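Local coordinates for protein beta-galactosidase BgaB (Bifidobacterium adolescentis, PDB 5VYM) that hydrolyses terminal beta-D-galactose from galactooligosaccharides, above all Gal(beta1-4)Gal-containing ones, this chain holding its trimerisation domain rather than the whole enzyme, at residues 14-17 with 18-22; 28-31 with 32-35; 212-215 with 216-220. All coordinates share one frame; numbering follows the deposited sequence.

Contact 1 of 3, residues 14-17 with 18-22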
ATOM      1  N   GLU B  14     -17.092 -12.899  10.982  1.00 32.88           N
ATOM      2  CA  GLU B  14     -16.221 -14.018  10.641  1.00 32.12           C
ATOM      3  C   GLU B  14     -15.035 -14.104  11.594  1.00 39.37           C
ATOM      4  O   GLU B  14     -14.614 -15.202  11.974  1.00 43.20           O
ATOM      5  CB  GLU B  14     -15.741 -13.891   9.192  1.00 34.15           C
ATOM      6  CG  GLU B  14     -16.845 -13.995   8.147  1.00 51.76           C
ATOM      7  CD  GLU B  14     -17.510 -12.663   7.851  1.00 66.77           C
ATOM      8  OE1 GLU B  14     -18.048 -12.502   6.735  1.00 72.88           O
ATOM      9  OE2 GLU B  14     -17.490 -11.774   8.728  1.00 66.14           O
ATOM     10  N   SER B  15     -14.487 -12.954  11.997  1.00 39.08           N
ATOM     11  CA  SER B  15     -13.386 -12.961  12.956  1.00 37.59           C
ATOM     12  C   SER B  15     -13.843 -13.486  14.313  1.00 37.98           C
ATOM     13  O   SER B  15     -13.084 -14.173  15.007  1.00 32.82           O
ATOM     14  CB  SER B  15     -12.795 -11.557  13.093  1.00 34.47           C
ATOM     15  OG  SER B  15     -12.289 -11.097  11.851  1.00 42.73           O
ATOM     16  N   GLU B  16     -15.081 -13.174  14.705  1.00 34.08           N
ATOM     17  CA  GLU B  16     -15.617 -13.708  15.953  1.00 35.75           C
ATOM     18  C   GLU B  16     -15.819 -15.215  15.864  1.00 31.83           C
ATOM     19  O   GLU B  16     -15.634 -15.932  16.855  1.00 38.88           O
ATOM     20  CB  GLU B  16     -16.926 -13.002  16.305  1.00 35.66           C
ATOM     21  CG  GLU B  16     -17.617 -13.533  17.559  1.00 47.69           C
ATOM     22  CD  GLU B  16     -16.822 -13.287  18.834  1.00 59.21           C
ATOM     23  OE1 GLU B  16     -15.851 -12.499  18.805  1.00 55.84           O
ATOM     24  OE2 GLU B  16     -17.172 -13.886  19.874  1.00 60.35           O
ATOM     25  N   TRP B  17     -16.195 -15.715  14.684  1.00 35.66           N
ATOM     26  CA  TRP B  17     -16.313 -17.159  14.494  1.00 32.55           C
ATOM     27  C   TRP B  17     -14.962 -17.840  14.672  1.00 36.75           C
ATOM     28  O   TRP B  17     -14.855 -18.868  15.351  1.00 44.94           O
ATOM     29  CB  TRP B  17     -16.891 -17.461  13.113  1.00 36.14           C
ATOM     30  CG  TRP B  17     -18.226 -16.829  12.857  1.00 40.63           C
ATOM     31  CD1 TRP B  17     -19.097 -16.340  13.786  1.00 39.72           C
ATOM     32  CD2 TRP B  17     -18.839 -16.613  11.580  1.00 30.05           C
ATOM     33  NE1 TRP B  17     -20.215 -15.835  13.167  1.00 33.35           N
ATOM     34  CE2 TRP B  17     -20.080 -15.990  11.813  1.00 26.04           C
ATOM     35  CE3 TRP B  17     -18.458 -16.887  10.264  1.00 33.96           C
ATOM     36  CZ2 TRP B  17     -20.943 -15.637  10.778  1.00 25.90           C
ATOM     37  CZ3 TRP B  17     -19.315 -16.535   9.238  1.00 33.92           C
ATOM     38  CH2 TRP B  17     -20.543 -15.917   9.500  1.00 26.69           C
ATOM     39  N   ALA B  18     -13.913 -17.276  14.067  1.00 33.24           N
ATOM     40  CA  ALA B  18     -12.572 -17.820  14.258  1.00 40.61           C
ATOM     41  C   ALA B  18     -12.137 -17.727  15.714  1.00 37.25           C
ATOM     42  O   ALA B  18     -11.368 -18.570  16.187  1.00 41.06           O
ATOM     43  CB  ALA B  18     -11.574 -17.095  13.353  1.00 26.71           C
ATOM     44  N   THR B  19     -12.617 -16.712  16.435  1.00 38.46           N
ATOM     45  CA  THR B  19     -12.322 -16.600  17.860  1.00 37.04           C
ATOM     46  C   THR B  19     -12.950 -17.749  18.641  1.00 39.29           C
ATOM     47  O   THR B  19     -12.302 -18.364  19.497  1.00 40.73           O
ATOM     48  CB  THR B  19     -12.821 -15.252  18.386  1.00 43.64           C
ATOM     49  OG1 THR B  19     -11.886 -14.224  18.033  1.00 41.91           O
ATOM     50  CG2 THR B  19     -12.999 -15.288  19.896  1.00 48.19           C
ATOM     51  N   ARG B  20     -14.215 -18.061  18.349  1.00 43.95           N
ATOM     52  CA  ARG B  20     -14.929 -19.110  19.066  1.00 44.52           C
ATOM     53  C   ARG B  20     -14.354 -20.497  18.813  1.00 47.14           C
ATOM     54  O   ARG B  20     -14.581 -21.402  19.624  1.00 53.34           O
ATOM     55  CB  ARG B  20     -16.408 -19.100  18.674  1.00 39.95           C
ATOM     56  CG  ARG B  20     -17.152 -17.833  19.046  1.00 36.53           C
ATOM     57  CD  ARG B  20     -18.526 -17.824  18.400  1.00 39.09           C
ATOM     58  NE  ARG B  20     -19.331 -16.678  18.808  1.00 48.44           N
ATOM     59  CZ  ARG B  20     -20.470 -16.327  18.222  1.00 49.03           C
ATOM     60  NH1 ARG B  20     -20.931 -17.030  17.196  1.00 42.83           N
ATOM     61  NH2 ARG B  20     -21.144 -15.271  18.655  1.00 44.07           N
ATOM     62  N   SER B  21     -13.618 -20.685  17.715  1.00 44.46           N
ATOM     63  CA  SER B  21     -13.165 -22.022  17.342  1.00 53.49           C
ATOM     64  C   SER B  21     -12.189 -22.615  18.350  1.00 56.75           C
ATOM     65  O   SER B  21     -11.974 -23.831  18.336  1.00 64.40           O
ATOM     66  CB  SER B  21     -12.519 -21.994  15.955  1.00 44.85           C
ATOM     67  OG  SER B  21     -11.278 -21.312  15.983  1.00 51.18           O
ATOM     68  N   GLN B  22     -11.595 -21.790  19.215  1.00 46.93           N
ATOM     69  CA  GLN B  22     -10.610 -22.226  20.204  1.00 44.51           C
ATOM     70  C   GLN B  22      -9.374 -22.844  19.554  1.00 46.47           C
ATOM     71  O   GLN B  22      -8.650 -23.611  20.196  1.00 57.98           O
ATOM     72  CB  GLN B  22     -11.224 -23.213  21.206  1.00 58.26           C
ATOM     73  CG  GLN B  22     -12.525 -22.751  21.850  1.00 65.17           C
ATOM     74  CD  GLN B  22     -12.305 -21.760  22.975  1.00 69.73           C
ATOM     75  OE1 GLN B  22     -11.775 -20.668  22.766  1.00 65.74           O
ATOM     76  NE2 GLN B  22     -12.709 -22.139  24.183  1.00 76.63           N
TER
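Ser15 O receives two groups of Thr19. The backbone N of Thr19 donates to it at 3.0 Å, with an N-H...O angle of 142°. The hydroxyl Thr19 OG1 adds a weak bond to the same Ser15 O at 3.3 Å. This pairing of a threonine with the carbonyl four residues back is common inside helices. The hydroxyl turns back over the turn because OG1 lies beside the backbone N, trans to the carbonyl carbon (chi1 -79°). Its stronger partner is His31 N. The helical ladder continues with Ala18 N to Glu14 O and Arg20 N to Glu16 O.

Glu16 and Arg20 sit one turn apart. Their side chains cross at about a right angle, with carboxylate and guanidinium planes 89° apart. Glu16 CG lies over one face of the guanidinium. The salt bridge from Glu16 OE2 to Arg20 NE is long, 3.7 Å, so it is probably a modest electrostatic pairing. Glu16 OE1 is used elsewhere, as acceptor for Trp32 N. Losing the carboxylate to an alanine here is likely to leave Trp32 N without its acceptor and the Arg20 guanidinium freer to turn. Trp17 CD1 is 3.9 Å from Arg20 NH1, an oblique approach. At the C-terminal end, Ser21 OG donates to Ala18 O at 2.8 Å and also bonds to Thr23. Gln22 then leaves the helix with positive phi.

Helix 13-20 directly follows strand 7-11 of the parallel sheet. Ser15 OG bonds back to Ser12 and to Ile71 N, beyond strand 63-66. Ser15 and Glu16 also pack against His31, at the start of helix 31-44.

Contact 2 of 3, residues 28-31 with 32-35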
ATOM      1  N   LYS B  28      -6.683 -15.983  24.746  1.00 45.09           N
ATOM      2  CA  LYS B  28      -6.871 -14.558  24.991  1.00 52.24           C
ATOM      3  C   LYS B  28      -7.311 -13.817  23.735  1.00 61.64           C
ATOM      4  O   LYS B  28      -7.894 -12.733  23.841  1.00 67.92           O
ATOM      5  CB  LYS B  28      -5.578 -13.955  25.546  1.00 59.31           C
ATOM      6  CG  LYS B  28      -5.702 -12.521  26.047  1.00 61.78           C
ATOM      7  CD  LYS B  28      -6.738 -12.401  27.152  1.00 58.69           C
ATOM      8  CE  LYS B  28      -6.693 -11.025  27.802  1.00 58.94           C
ATOM      9  NZ  LYS B  28      -6.934  -9.926  26.824  1.00 56.69           N
ATOM     10  N   LEU B  29      -7.050 -14.376  22.554  1.00 53.36           N
ATOM     11  CA  LEU B  29      -7.519 -13.787  21.305  1.00 43.03           C
ATOM     12  C   LEU B  29      -9.039 -13.869  21.252  1.00 47.18           C
ATOM     13  O   LEU B  29      -9.605 -14.951  21.063  1.00 48.66           O
ATOM     14  CB  LEU B  29      -6.889 -14.503  20.115  1.00 39.78           C
ATOM     15  CG  LEU B  29      -5.376 -14.347  19.967  1.00 47.61           C
ATOM     16  CD1 LEU B  29      -4.851 -15.224  18.839  1.00 47.64           C
ATOM     17  CD2 LEU B  29      -5.015 -12.887  19.733  1.00 30.53           C
ATOM     18  N   ASN B  30      -9.701 -12.728  21.427  1.00 47.00           N
ATOM     19  CA  ASN B  30     -11.160 -12.660  21.426  1.00 41.89           C
ATOM     20  C   ASN B  30     -11.560 -11.375  20.715  1.00 43.47           C
ATOM     21  O   ASN B  30     -11.288 -10.279  21.215  1.00 45.31           O
ATOM     22  CB  ASN B  30     -11.716 -12.703  22.850  1.00 41.82           C
ATOM     23  CG  ASN B  30     -13.218 -12.921  22.888  1.00 49.97           C
ATOM     24  OD1 ASN B  30     -13.974 -12.270  22.167  1.00 46.26           O
ATOM     25  ND2 ASN B  30     -13.657 -13.847  23.735  1.00 57.02           N
ATOM     26  N   HIS B  31     -12.207 -11.509  19.556  1.00 37.96           N
ATOM     27  CA  HIS B  31     -12.513 -10.334  18.744  1.00 40.36           C
ATOM     28  C   HIS B  31     -13.502  -9.413  19.449  1.00 35.98           C
ATOM     29  O   HIS B  31     -13.238  -8.217  19.621  1.00 31.61           O
ATOM     30  CB  HIS B  31     -13.053 -10.756  17.378  1.00 37.70           C
ATOM     31  CG  HIS B  31     -13.533  -9.610  16.545  1.00 39.83           C
ATOM     32  ND1 HIS B  31     -12.848  -8.417  16.458  1.00 38.22           N
ATOM     33  CD2 HIS B  31     -14.632  -9.470  15.768  1.00 38.46           C
ATOM     34  CE1 HIS B  31     -13.504  -7.592  15.661  1.00 39.69           C
ATOM     35  NE2 HIS B  31     -14.590  -8.207  15.229  1.00 39.71           N
ATOM     36  N   TRP B  32     -14.651  -9.953  19.865  1.00 33.69           N
ATOM     37  CA  TRP B  32     -15.679  -9.103  20.459  1.00 38.44           C
ATOM     38  C   TRP B  32     -15.231  -8.518  21.792  1.00 33.29           C
ATOM     39  O   TRP B  32     -15.588  -7.379  22.115  1.00 43.29           O
ATOM     40  CB  TRP B  32     -16.985  -9.877  20.639  1.00 39.32           C
ATOM     41  CG  TRP B  32     -18.051  -9.041  21.271  1.00 39.52           C
ATOM     42  CD1 TRP B  32     -18.573  -9.184  22.522  1.00 37.88           C
ATOM     43  CD2 TRP B  32     -18.704  -7.906  20.689  1.00 39.05           C
ATOM     44  NE1 TRP B  32     -19.523  -8.217  22.750  1.00 41.44           N
ATOM     45  CE2 TRP B  32     -19.622  -7.420  21.641  1.00 38.58           C
ATOM     46  CE3 TRP B  32     -18.607  -7.260  19.453  1.00 47.73           C
ATOM     47  CZ2 TRP B  32     -20.436  -6.317  21.396  1.00 40.53           C
ATOM     48  CZ3 TRP B  32     -19.417  -6.165  19.211  1.00 48.37           C
ATOM     49  CH2 TRP B  32     -20.319  -5.705  20.179  1.00 44.05           C
ATOM     50  N   HIS B  33     -14.461  -9.273  22.577  1.00 27.19           N
ATOM     51  CA  HIS B  33     -13.925  -8.717  23.814  1.00 38.14           C
ATOM     52  C   HIS B  33     -12.937  -7.595  23.531  1.00 43.27           C
ATOM     53  O   HIS B  33     -12.863  -6.626  24.295  1.00 40.00           O
ATOM     54  CB  HIS B  33     -13.266  -9.814  24.651  1.00 34.85           C
ATOM     55  CG  HIS B  33     -14.242 -10.735  25.315  1.00 45.11           C
ATOM     56  ND1 HIS B  33     -13.868 -11.648  26.276  1.00 47.14           N
ATOM     57  CD2 HIS B  33     -15.579 -10.880  25.157  1.00 47.11           C
ATOM     58  CE1 HIS B  33     -14.932 -12.317  26.683  1.00 44.39           C
ATOM     59  NE2 HIS B  33     -15.983 -11.871  26.019  1.00 46.67           N
ATOM     60  N   ASP B  34     -12.179  -7.702  22.438  1.00 44.61           N
ATOM     61  CA  ASP B  34     -11.290  -6.613  22.051  1.00 39.66           C
ATOM     62  C   ASP B  34     -12.088  -5.397  21.597  1.00 41.38           C
ATOM     63  O   ASP B  34     -11.695  -4.254  21.861  1.00 40.76           O
ATOM     64  CB  ASP B  34     -10.336  -7.083  20.952  1.00 41.67           C
ATOM     65  CG  ASP B  34      -8.989  -6.385  21.004  1.00 52.88           C
ATOM     66  OD1 ASP B  34      -8.789  -5.529  21.892  1.00 61.96           O
ATOM     67  OD2 ASP B  34      -8.126  -6.695  20.154  1.00 54.48           O
ATOM     68  N   VAL B  35     -13.221  -5.627  20.928  1.00 35.81           N
ATOM     69  CA  VAL B  35     -14.085  -4.524  20.515  1.00 38.48           C
ATOM     70  C   VAL B  35     -14.649  -3.799  21.732  1.00 39.69           C
ATOM     71  O   VAL B  35     -14.677  -2.564  21.778  1.00 34.31           O
ATOM     72  CB  VAL B  35     -15.207  -5.041  19.596  1.00 36.11           C
ATOM     73  CG1 VAL B  35     -16.232  -3.948  19.337  1.00 32.34           C
ATOM     74  CG2 VAL B  35     -14.627  -5.553  18.287  1.00 32.72           C
TER
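The side-chain amide of Asn30 lies flat on the imidazole of His33. The two planes are only 4° apart, so this is a parallel amide-ring stack. Asn30 ND2 sits over the ring centre, 3.3 Å above its plane. Asn30 CG comes within 3.4 Å of His33 CG. The torsions of the two residues set up the stack. Asn30 CG is trans to its own N, which carries the amide forward over the first turn. His33 CG is turned back beside its N and meets it there.

The same amide caps the N-terminus of helix 31-44, which follows the loop after helix 13-20. Asn30 is the N-cap residue, and its OD1 accepts from His33 N at 3.1 Å. The N-H points almost straight at the oxygen, at 168°, but the donor stands above the amide plane, 52° out of it. Asn30 O meanwhile accepts from Asp34 N at 3.0 Å and starts the regular ladder.

His31 turns to another side of the helix. Its ring meets Val35 obliquely, with His31 CE1 3.5 Å from Val35 CG2. Val35 N also donates to His31 O at 2.9 Å. Both ring nitrogens of His31 are taken elsewhere: ND1 pairs with Pro67 O and NE2 with Ser12 N. Phe11 meets the His31 ring with nearly parallel planes and the Trp32 ring edge-to-face. Asp34 OD2 bonds to Thr68.

The chemistry divides between the two ends of the asparagine amide. Its oxygen supplies an acceptor to a first-turn N-H, which has no carbonyl of a preceding turn to receive it. Its nitrogen covers one face of the imidazole, and the capping bond and the stack together probably limit rotation of the amide.

Contact 3 of 3, residues 212-215 with 216-220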
ATOM      1  N   LEU B 212       4.367   0.966 -26.288  1.00 43.92           N
ATOM      2  CA  LEU B 212       3.843   1.676 -27.443  1.00 42.32           C
ATOM      3  C   LEU B 212       4.987   2.343 -28.193  1.00 43.20           C
ATOM      4  O   LEU B 212       5.978   2.769 -27.590  1.00 50.77           O
ATOM      5  CB  LEU B 212       2.813   2.735 -27.028  1.00 39.22           C
ATOM      6  CG  LEU B 212       1.627   2.277 -26.179  1.00 39.36           C
ATOM      7  CD1 LEU B 212       0.874   3.477 -25.632  1.00 39.58           C
ATOM      8  CD2 LEU B 212       0.699   1.390 -26.988  1.00 39.97           C
ATOM      9  N   ASP B 213       4.849   2.429 -29.513  1.00 45.16           N
ATOM     10  CA  ASP B 213       5.822   3.185 -30.282  1.00 52.96           C
ATOM     11  C   ASP B 213       5.588   4.682 -30.083  1.00 47.24           C
ATOM     12  O   ASP B 213       4.591   5.110 -29.494  1.00 40.74           O
ATOM     13  CB  ASP B 213       5.770   2.801 -31.765  1.00 58.38           C
ATOM     14  CG  ASP B 213       4.392   2.985 -32.382  1.00 71.76           C
ATOM     15  OD1 ASP B 213       3.482   3.505 -31.705  1.00 80.25           O
ATOM     16  OD2 ASP B 213       4.221   2.600 -33.559  1.00 73.66           O
ATOM     17  N   VAL B 214       6.532   5.483 -30.582  1.00 44.59           N
ATOM     18  CA  VAL B 214       6.499   6.923 -30.333  1.00 39.11           C
ATOM     19  C   VAL B 214       5.209   7.537 -30.865  1.00 41.49           C
ATOM     20  O   VAL B 214       4.632   8.437 -30.243  1.00 50.07           O
ATOM     21  CB  VAL B 214       7.743   7.597 -30.940  1.00 35.56           C
ATOM     22  CG1 VAL B 214       7.697   9.103 -30.718  1.00 31.09           C
ATOM     23  CG2 VAL B 214       9.009   6.999 -30.342  1.00 24.72           C
ATOM     24  N   ALA B 215       4.731   7.055 -32.014  1.00 44.91           N
ATOM     25  CA  ALA B 215       3.506   7.601 -32.592  1.00 51.84           C
ATOM     26  C   ALA B 215       2.311   7.365 -31.676  1.00 57.39           C
ATOM     27  O   ALA B 215       1.563   8.297 -31.358  1.00 55.47           O
ATOM     28  CB  ALA B 215       3.260   6.991 -33.973  1.00 44.40           C
ATOM     29  N   ASP B 216       2.116   6.118 -31.237  1.00 38.98           N
ATOM     30  CA  ASP B 216       1.002   5.821 -30.340  1.00 43.19           C
ATOM     31  C   ASP B 216       1.241   6.397 -28.949  1.00 42.67           C
ATOM     32  O   ASP B 216       0.294   6.824 -28.279  1.00 42.07           O
ATOM     33  CB  ASP B 216       0.772   4.311 -30.264  1.00 50.61           C
ATOM     34  CG  ASP B 216       0.296   3.724 -31.580  1.00 55.79           C
ATOM     35  OD1 ASP B 216      -0.335   4.461 -32.368  1.00 50.40           O
ATOM     36  OD2 ASP B 216       0.548   2.525 -31.826  1.00 54.45           O
ATOM     37  N   LEU B 217       2.498   6.416 -28.498  1.00 38.50           N
ATOM     38  CA  LEU B 217       2.798   6.992 -27.192  1.00 33.99           C
ATOM     39  C   LEU B 217       2.545   8.492 -27.174  1.00 38.68           C
ATOM     40  O   LEU B 217       2.192   9.047 -26.127  1.00 39.49           O
ATOM     41  CB  LEU B 217       4.245   6.687 -26.804  1.00 36.84           C
ATOM     42  CG  LEU B 217       4.645   6.921 -25.348  1.00 41.02           C
ATOM     43  CD1 LEU B 217       3.746   6.126 -24.416  1.00 48.03           C
ATOM     44  CD2 LEU B 217       6.101   6.543 -25.143  1.00 45.70           C
ATOM     45  N   THR B 218       2.720   9.163 -28.316  1.00 37.63           N
ATOM     46  CA  THR B 218       2.386  10.581 -28.399  1.00 37.24           C
ATOM     47  C   THR B 218       0.886  10.799 -28.239  1.00 39.32           C
ATOM     48  O   THR B 218       0.458  11.781 -27.620  1.00 39.05           O
ATOM     49  CB  THR B 218       2.873  11.162 -29.728  1.00 37.18           C
ATOM     50  OG1 THR B 218       4.251  10.822 -29.924  1.00 40.89           O
ATOM     51  CG2 THR B 218       2.733  12.676 -29.732  1.00 38.77           C
ATOM     52  N   LYS B 219       0.074   9.892 -28.792  1.00 34.77           N
ATOM     53  CA  LYS B 219      -1.370   9.959 -28.589  1.00 39.59           C
ATOM     54  C   LYS B 219      -1.716   9.907 -27.106  1.00 44.07           C
ATOM     55  O   LYS B 219      -2.540  10.691 -26.619  1.00 51.76           O
ATOM     56  CB  LYS B 219      -2.061   8.814 -29.330  1.00 45.80           C
ATOM     57  CG  LYS B 219      -2.229   9.016 -30.824  1.00 54.17           C
ATOM     58  CD  LYS B 219      -3.102   7.912 -31.403  1.00 62.28           C
ATOM     59  CE  LYS B 219      -3.533   8.214 -32.827  1.00 70.39           C
ATOM     60  NZ  LYS B 219      -4.557   7.239 -33.300  1.00 76.81           N
ATOM     61  N   LEU B 220      -1.095   8.981 -26.373  1.00 43.58           N
ATOM     62  CA  LEU B 220      -1.360   8.848 -24.944  1.00 43.91           C
ATOM     63  C   LEU B 220      -0.977  10.119 -24.196  1.00 43.37           C
ATOM     64  O   LEU B 220      -1.735  10.607 -23.350  1.00 41.78           O
ATOM     65  CB  LEU B 220      -0.600   7.640 -24.392  1.00 40.50           C
ATOM     66  CG  LEU B 220      -0.911   7.107 -22.990  1.00 41.13           C
ATOM     67  CD1 LEU B 220      -0.506   5.644 -22.904  1.00 35.34           C
ATOM     68  CD2 LEU B 220      -0.206   7.908 -21.904  1.00 32.77           C
TER
HETATM   69  O   HOH W   1       2.464   0.890 -30.892  1.00 51.40           O
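Leu217 N donates to Asp213 O at 2.7 Å with a C=O...N angle of 170°, forming the first backbone turn of helix 214-225. Thr218 N then donates to Val214 O at 2.8 Å, and Lys219 N makes a weak bond to Ala215 O.

Asp213 is the N-cap. Its OD1 accepts from Asp216 N at 3.0 Å, reached from above the carboxylate plane. Asp213 CG is placed between its own N and carbonyl carbon (chi1 57°), which sets the carboxylate beside this first-turn N-H. Asp216 brings a second carboxylate close. Its OD2 is 3.1 Å from Asp213 OD1, with the planes 52° apart. These like charges would be expected to repel. The positive end of the helix dipole and a water probably ease the strain; the water donates to Asp216 OD2 at 2.7 Å and accepts from Asp213 N.

Leu212 lies along the buried side. Its CD1 meets Leu220 CD1 at 3.7 Å, where the two side chains cross at about a right angle. The same methyl reaches Leu217 CD1 at 4.1 Å. Leu212, just before the N-cap, and Leu217 make the N'-to-N4 pair of a hydrophobic staple, with Leu220 packed beside it.

The helix is the last of the chain and follows strand 203-208, an outermost strand of the antiparallel sheet. On its own subunit, Leu220 rests on Leu154, while Asp216 and Lys219 touch Thr157, ahead of strand 158-163. Val214, Leu217 and Thr218 pack on Asp37, Ala41 and Asp44 of the second subunit, so this helix start helps form the interface between subunits.

Overall arrangement
Contacts 1 and 2 form one unit and contact 3 stands apart. The centres of contacts 1 and 2 are about 10 Å apart, and consecutive helices 13-20 and 31-44 meet there. Two probable hydrogen bonds join them: Glu16 OE1 to Trp32 N at 3.0 Å and Thr19 OG1 to His31 N at 3.1 Å. Side chains of the first helix thus serve N-H groups at the start of the second. Contact 3 lies on the opposite side of the chain's centre, about 53 Å from contact 1 and 55 Å from contact 2, centre to centre. Both contacts 2 and 3 reach the second subunit: Lys28 forms a salt bridge with its Asp211, and contact 3 packs against its helix 31-44.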